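Local coordinates for adhesin LabA (PDB 6GMM), which is a lectin-like adhesin that recognises LacdiNAc sugars and probably helps Helicobacter pylori attach to the gastric mucosa, at residues Y19-L22 with N23-R27; D400-T403 with A404-S408. One frame throughout, in Å; residues are numbered along the deposited sequence.

Interaction 1 of 2, residues Y19-L22 with N23-R27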
ATOM      1  N   TYR A  19     -26.487 -11.129 -13.561  1.00 26.28           N
ATOM      2  CA  TYR A  19     -27.006 -12.492 -13.589  1.00 25.34           C
ATOM      3  C   TYR A  19     -25.858 -13.470 -13.901  1.00 27.04           C
ATOM      4  O   TYR A  19     -25.647 -14.423 -13.152  1.00 25.58           O
ATOM      5  CB  TYR A  19     -28.105 -12.585 -14.680  1.00 27.20           C
ATOM      6  CG  TYR A  19     -28.717 -13.952 -14.906  1.00 27.91           C
ATOM      7  CD1 TYR A  19     -28.243 -14.793 -15.910  1.00 30.18           C
ATOM      8  CD2 TYR A  19     -29.846 -14.359 -14.201  1.00 28.58           C
ATOM      9  CE1 TYR A  19     -28.812 -16.049 -16.137  1.00 27.97           C
ATOM     10  CE2 TYR A  19     -30.425 -15.611 -14.420  1.00 29.34           C
ATOM     11  CZ  TYR A  19     -29.912 -16.448 -15.400  1.00 34.75           C
ATOM     12  OH  TYR A  19     -30.499 -17.669 -15.675  1.00 37.41           O
ATOM     13  N   SER A  20     -25.149 -13.235 -15.018  1.00 23.98           N
ATOM     14  CA  SER A  20     -24.059 -14.070 -15.525  1.00 24.78           C
ATOM     15  C   SER A  20     -22.983 -14.346 -14.477  1.00 30.76           C
ATOM     16  O   SER A  20     -22.568 -15.505 -14.325  1.00 29.73           O
ATOM     17  CB  SER A  20     -23.431 -13.425 -16.753  1.00 28.80           C
ATOM     18  OG  SER A  20     -22.341 -14.205 -17.209  1.00 44.45           O
ATOM     19  N   VAL A  21     -22.541 -13.266 -13.767  1.00 27.28           N
ATOM     20  CA  VAL A  21     -21.522 -13.254 -12.730  1.00 27.55           C
ATOM     21  C   VAL A  21     -21.999 -14.011 -11.476  1.00 34.20           C
ATOM     22  O   VAL A  21     -21.258 -14.855 -10.950  1.00 34.51           O
ATOM     23  CB  VAL A  21     -21.092 -11.785 -12.436  1.00 31.20           C
ATOM     24  CG1 VAL A  21     -20.451 -11.616 -11.056  1.00 29.85           C
ATOM     25  CG2 VAL A  21     -20.182 -11.247 -13.538  1.00 31.16           C
ATOM     26  N   LEU A  22     -23.240 -13.729 -11.017  1.00 29.76           N
ATOM     27  CA  LEU A  22     -23.809 -14.390  -9.852  1.00 29.23           C
ATOM     28  C   LEU A  22     -24.017 -15.884 -10.163  1.00 33.97           C
ATOM     29  O   LEU A  22     -23.827 -16.740  -9.294  1.00 34.19           O
ATOM     30  CB  LEU A  22     -25.115 -13.689  -9.461  1.00 29.77           C
ATOM     31  CG  LEU A  22     -25.851 -14.135  -8.207  1.00 35.62           C
ATOM     32  CD1 LEU A  22     -24.935 -14.196  -7.014  1.00 35.58           C
ATOM     33  CD2 LEU A  22     -26.991 -13.199  -7.912  1.00 39.05           C
ATOM     34  N   ASN A  23     -24.302 -16.195 -11.423  1.00 29.46           N
ATOM     35  CA  ASN A  23     -24.480 -17.572 -11.830  1.00 29.70           C
ATOM     36  C   ASN A  23     -23.165 -18.343 -11.759  1.00 32.19           C
ATOM     37  O   ASN A  23     -23.120 -19.376 -11.094  1.00 32.43           O
ATOM     38  CB  ASN A  23     -25.109 -17.678 -13.210  1.00 30.52           C
ATOM     39  CG  ASN A  23     -25.585 -19.075 -13.489  1.00 39.87           C
ATOM     40  OD1 ASN A  23     -26.184 -19.737 -12.633  1.00 31.09           O
ATOM     41  ND2 ASN A  23     -25.239 -19.582 -14.653  1.00 27.96           N
ATOM     42  N   ALA A  24     -22.085 -17.810 -12.378  1.00 26.04           N
ATOM     43  CA  ALA A  24     -20.774 -18.459 -12.368  1.00 25.17           C
ATOM     44  C   ALA A  24     -20.286 -18.687 -10.940  1.00 28.39           C
ATOM     45  O   ALA A  24     -19.673 -19.715 -10.670  1.00 28.52           O
ATOM     46  CB  ALA A  24     -19.763 -17.637 -13.157  1.00 25.30           C
ATOM     47  N   LEU A  25     -20.614 -17.757 -10.018  1.00 25.22           N
ATOM     48  CA  LEU A  25     -20.245 -17.864  -8.609  1.00 24.99           C
ATOM     49  C   LEU A  25     -21.017 -18.944  -7.869  1.00 29.33           C
ATOM     50  O   LEU A  25     -20.417 -19.668  -7.076  1.00 28.87           O
ATOM     51  CB  LEU A  25     -20.344 -16.513  -7.870  1.00 24.70           C
ATOM     52  CG  LEU A  25     -19.278 -15.482  -8.211  1.00 28.04           C
ATOM     53  CD1 LEU A  25     -19.658 -14.104  -7.697  1.00 27.52           C
ATOM     54  CD2 LEU A  25     -17.910 -15.919  -7.742  1.00 29.94           C
ATOM     55  N   ILE A  26     -22.331 -19.081  -8.157  1.00 26.72           N
ATOM     56  CA  ILE A  26     -23.201 -20.066  -7.518  1.00 26.24           C
ATOM     57  C   ILE A  26     -22.792 -21.474  -7.931  1.00 28.80           C
ATOM     58  O   ILE A  26     -22.767 -22.381  -7.089  1.00 27.20           O
ATOM     59  CB  ILE A  26     -24.696 -19.750  -7.750  1.00 28.94           C
ATOM     60  CG1 ILE A  26     -25.122 -18.441  -7.045  1.00 28.44           C
ATOM     61  CG2 ILE A  26     -25.602 -20.918  -7.304  1.00 31.95           C
ATOM     62  CD1 ILE A  26     -25.465 -18.557  -5.498  1.00 37.30           C
ATOM     63  N   ARG A  27     -22.398 -21.620  -9.214  1.00 26.06           N
ATOM     64  CA  ARG A  27     -21.898 -22.860  -9.788  1.00 26.92           C
ATOM     65  C   ARG A  27     -20.584 -23.187  -9.082  1.00 31.98           C
ATOM     66  O   ARG A  27     -20.468 -24.275  -8.516  1.00 33.42           O
ATOM     67  CB  ARG A  27     -21.733 -22.735 -11.322  1.00 29.92           C
ATOM     68  CG  ARG A  27     -23.023 -23.059 -12.114  1.00 43.99           C
ATOM     69  CD  ARG A  27     -23.199 -22.206 -13.372  1.00 60.62           C
ATOM     70  NE  ARG A  27     -22.907 -22.947 -14.605  1.00 76.87           N
ATOM     71  CZ  ARG A  27     -23.700 -22.997 -15.678  1.00 94.46           C
ATOM     72  NH1 ARG A  27     -23.339 -23.700 -16.744  1.00 82.54           N
ATOM     73  NH2 ARG A  27     -24.857 -22.346 -15.693  1.00 78.91           N
TER
HETATM   74  O   HOH W   1     -23.143 -17.962 -15.994  1.00 38.08           O
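Leu22 reaches along the helix to overlap Ile26 one turn later, its CD1 lying 4.2 Å from Ile26 CG1. CG of Leu22 stands anti to the backbone N (chi1 -176°), whereas CG1 of Ile26 is anti to its carbonyl carbon (chi1 -66°), which carries that methylene back over Leu22 O, at 3.1 Å from CG1. The same carbonyl receives Ile26 N at 3.0 Å, so it is approached by a donor and by a hydrocarbon branch of one residue. One step round the helix, Val21 CG1 and Leu25 CD1 meet more loosely at 4.3 Å, and CG of Leu25 rests 3.4 Å from Val21 O.

A water bridges Ser20 and Asn23. Water 1 donates to Ser20 O and accepts from Asn23 ND2, with 3.0 Å between the water oxygen and each of these atoms. Ser20 O also takes Ala24 N, tilted 27° from the carbonyl plane; two donors therefore grip it, and the water links the side-chain amide of Asn23 to the carbonyl three residues back. Asn23 ND2 makes a further, weak hydrogen bond to Tyr435 O.

Helix 388-408 lies against this turn, where Leu22 meets Gln391, Asn23 meets Leu395 and Ile26 meets Phe388. Leu25 and Ile26 both touch Thr384 of helix 369-386, while Tyr19 packs on strand 433-437 and its OH is hydrogen-bonded to Tyr436 O.

Interaction 2 of 2, residues D400-T403 with A404-S408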
ATOM      1  N   ASP A 400     -36.261 -13.412 -12.845  1.00 35.12           N
ATOM      2  CA  ASP A 400     -37.584 -12.805 -12.882  1.00 36.24           C
ATOM      3  C   ASP A 400     -37.501 -11.346 -13.402  1.00 42.89           C
ATOM      4  O   ASP A 400     -38.317 -10.966 -14.241  1.00 44.18           O
ATOM      5  CB  ASP A 400     -38.235 -12.855 -11.483  1.00 38.38           C
ATOM      6  CG  ASP A 400     -38.608 -14.237 -10.941  1.00 49.95           C
ATOM      7  OD1 ASP A 400     -38.820 -15.176 -11.765  1.00 49.88           O
ATOM      8  OD2 ASP A 400     -38.760 -14.365  -9.703  1.00 57.01           O
ATOM      9  N   SER A 401     -36.500 -10.554 -12.931  1.00 39.81           N
ATOM     10  CA  SER A 401     -36.272  -9.160 -13.352  1.00 40.20           C
ATOM     11  C   SER A 401     -36.013  -9.026 -14.874  1.00 43.04           C
ATOM     12  O   SER A 401     -36.511  -8.084 -15.493  1.00 43.50           O
ATOM     13  CB  SER A 401     -35.111  -8.543 -12.573  1.00 44.71           C
ATOM     14  OG  SER A 401     -35.499  -8.046 -11.303  1.00 54.29           O
ATOM     15  N   ILE A 402     -35.223  -9.967 -15.451  1.00 37.15           N
ATOM     16  CA  ILE A 402     -34.840 -10.043 -16.871  1.00 36.12           C
ATOM     17  C   ILE A 402     -36.066 -10.415 -17.725  1.00 40.56           C
ATOM     18  O   ILE A 402     -36.340  -9.761 -18.745  1.00 41.44           O
ATOM     19  CB  ILE A 402     -33.646 -11.040 -17.056  1.00 37.40           C
ATOM     20  CG1 ILE A 402     -32.344 -10.439 -16.524  1.00 36.47           C
ATOM     21  CG2 ILE A 402     -33.487 -11.483 -18.516  1.00 38.41           C
ATOM     22  CD1 ILE A 402     -31.256 -11.440 -16.131  1.00 40.66           C
ATOM     23  N   THR A 403     -36.807 -11.449 -17.291  1.00 35.52           N
ATOM     24  CA  THR A 403     -38.012 -11.915 -17.985  1.00 36.53           C
ATOM     25  C   THR A 403     -39.019 -10.765 -18.088  1.00 42.75           C
ATOM     26  O   THR A 403     -39.572 -10.531 -19.163  1.00 42.92           O
ATOM     27  CB  THR A 403     -38.569 -13.168 -17.318  1.00 42.29           C
ATOM     28  OG1 THR A 403     -37.500 -14.096 -17.168  1.00 39.74           O
ATOM     29  CG2 THR A 403     -39.671 -13.831 -18.147  1.00 45.99           C
ATOM     30  N   ALA A 404     -39.179 -10.005 -16.993  1.00 39.55           N
ATOM     31  CA  ALA A 404     -40.058  -8.838 -16.929  1.00 40.93           C
ATOM     32  C   ALA A 404     -39.585  -7.755 -17.917  1.00 45.24           C
ATOM     33  O   ALA A 404     -40.384  -7.288 -18.728  1.00 48.72           O
ATOM     34  CB  ALA A 404     -40.078  -8.280 -15.509  1.00 41.22           C
ATOM     35  N   ALA A 405     -38.286  -7.424 -17.893  1.00 36.93           N
ATOM     36  CA  ALA A 405     -37.663  -6.413 -18.752  1.00 36.71           C
ATOM     37  C   ALA A 405     -37.840  -6.723 -20.232  1.00 41.89           C
ATOM     38  O   ALA A 405     -38.231  -5.840 -20.994  1.00 42.19           O
ATOM     39  CB  ALA A 405     -36.180  -6.248 -18.398  1.00 36.16           C
ATOM     40  N   ILE A 406     -37.641  -7.985 -20.622  1.00 39.07           N
ATOM     41  CA  ILE A 406     -37.767  -8.430 -22.017  1.00 40.23           C
ATOM     42  C   ILE A 406     -39.202  -8.284 -22.538  1.00 48.59           C
ATOM     43  O   ILE A 406     -39.385  -7.823 -23.664  1.00 48.79           O
ATOM     44  CB  ILE A 406     -37.177  -9.855 -22.184  1.00 41.86           C
ATOM     45  CG1 ILE A 406     -35.646  -9.766 -22.071  1.00 41.33           C
ATOM     46  CG2 ILE A 406     -37.551 -10.495 -23.518  1.00 43.53           C
ATOM     47  CD1 ILE A 406     -35.023 -10.973 -21.666  1.00 51.62           C
ATOM     48  N   SER A 407     -40.202  -8.602 -21.697  1.00 48.30           N
ATOM     49  CA  SER A 407     -41.635  -8.557 -22.011  1.00 50.72           C
ATOM     50  C   SER A 407     -42.112  -7.294 -22.735  1.00 59.60           C
ATOM     51  O   SER A 407     -42.890  -7.409 -23.682  1.00 61.29           O
ATOM     52  CB  SER A 407     -42.461  -8.783 -20.751  1.00 54.39           C
ATOM     53  OG  SER A 407     -42.247 -10.097 -20.264  1.00 64.64           O
ATOM     54  N   SER A 408     -41.647  -6.110 -22.310  1.00 58.05           N
ATOM     55  CA  SER A 408     -42.046  -4.845 -22.926  1.00 60.73           C
ATOM     56  C   SER A 408     -41.242  -4.472 -24.177  1.00 67.36           C
ATOM     57  O   SER A 408     -41.686  -3.626 -24.954  1.00 69.06           O
ATOM     58  CB  SER A 408     -41.994  -3.715 -21.905  1.00 65.19           C
ATOM     59  OG  SER A 408     -40.680  -3.512 -21.409  1.00 73.37           O
TER
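Ile402 and Ile406 lie side by side one helical turn apart, pointing the same way, and meet where CG2 of Ile402 comes 3.5 Å from CD1 of Ile406. Their conformations are nearly identical: chi1 is near -70° in both, which sets CG1 anti to the carbonyl carbon, and the second torsion extends each chain. In Ile406 this swings CG1 and CD1 back over the preceding turn, and CD1 settles 3.4 Å from Ile402 O as well as against the methyl CG2. That oxygen accepts Ile406 N at 2.9 Å, the donor lying close to the line of the carbonyl bond. Backbone and side chain of Ile406 thus converge on the same residue.

On another face, Ser407 turns its hydroxyl back to the helix. OG is anti to the carbonyl carbon (chi1 -65°) and donates to Thr403 O at 2.9 Å. The amide N of Ser407 donates to this oxygen too, at 3.2 Å, but the two donors arrive from opposite faces of the carbonyl plane, OG tilted 29° from it. Thr403 repeats the pattern one turn earlier: OG1, beside its own backbone N, is hydrogen-bonded to Tyr399 O. Hydroxyls on this exposed face are therefore drawn in to carbonyls four residues back.

The isoleucine pair faces inward, packing on Leu12, Leu15 and Tyr19 of helix 4-28, on Val418, and, through Ile406, on Ala412 and Leu415 of helix 412-415. Together these features describe an amphipathic alpha-helix in a helical bundle: i to i+4 apolar neighbours form its buried stripe, and serine and threonine hydroxyls bond to the preceding turn on its exposed side.

Overall arrangement
From the N terminus, interaction 1 comes first, near the end of helix 4-28; interaction 2 follows in series, late in helix 388-408. Each joins consecutive segments of one helix, so neither encloses a long loop, and they neither nest nor cross. Their centres are about 19 Å apart, yet they touch directly: Tyr19 CB lies 3.7 Å from Ile402 CD1. This packing brings two helices far apart in sequence together on the same side of the chain's centre. Interaction 1 further connects the helix pair to a neighbouring helix and strand, and interaction 2 to the short helix that follows it in the chain.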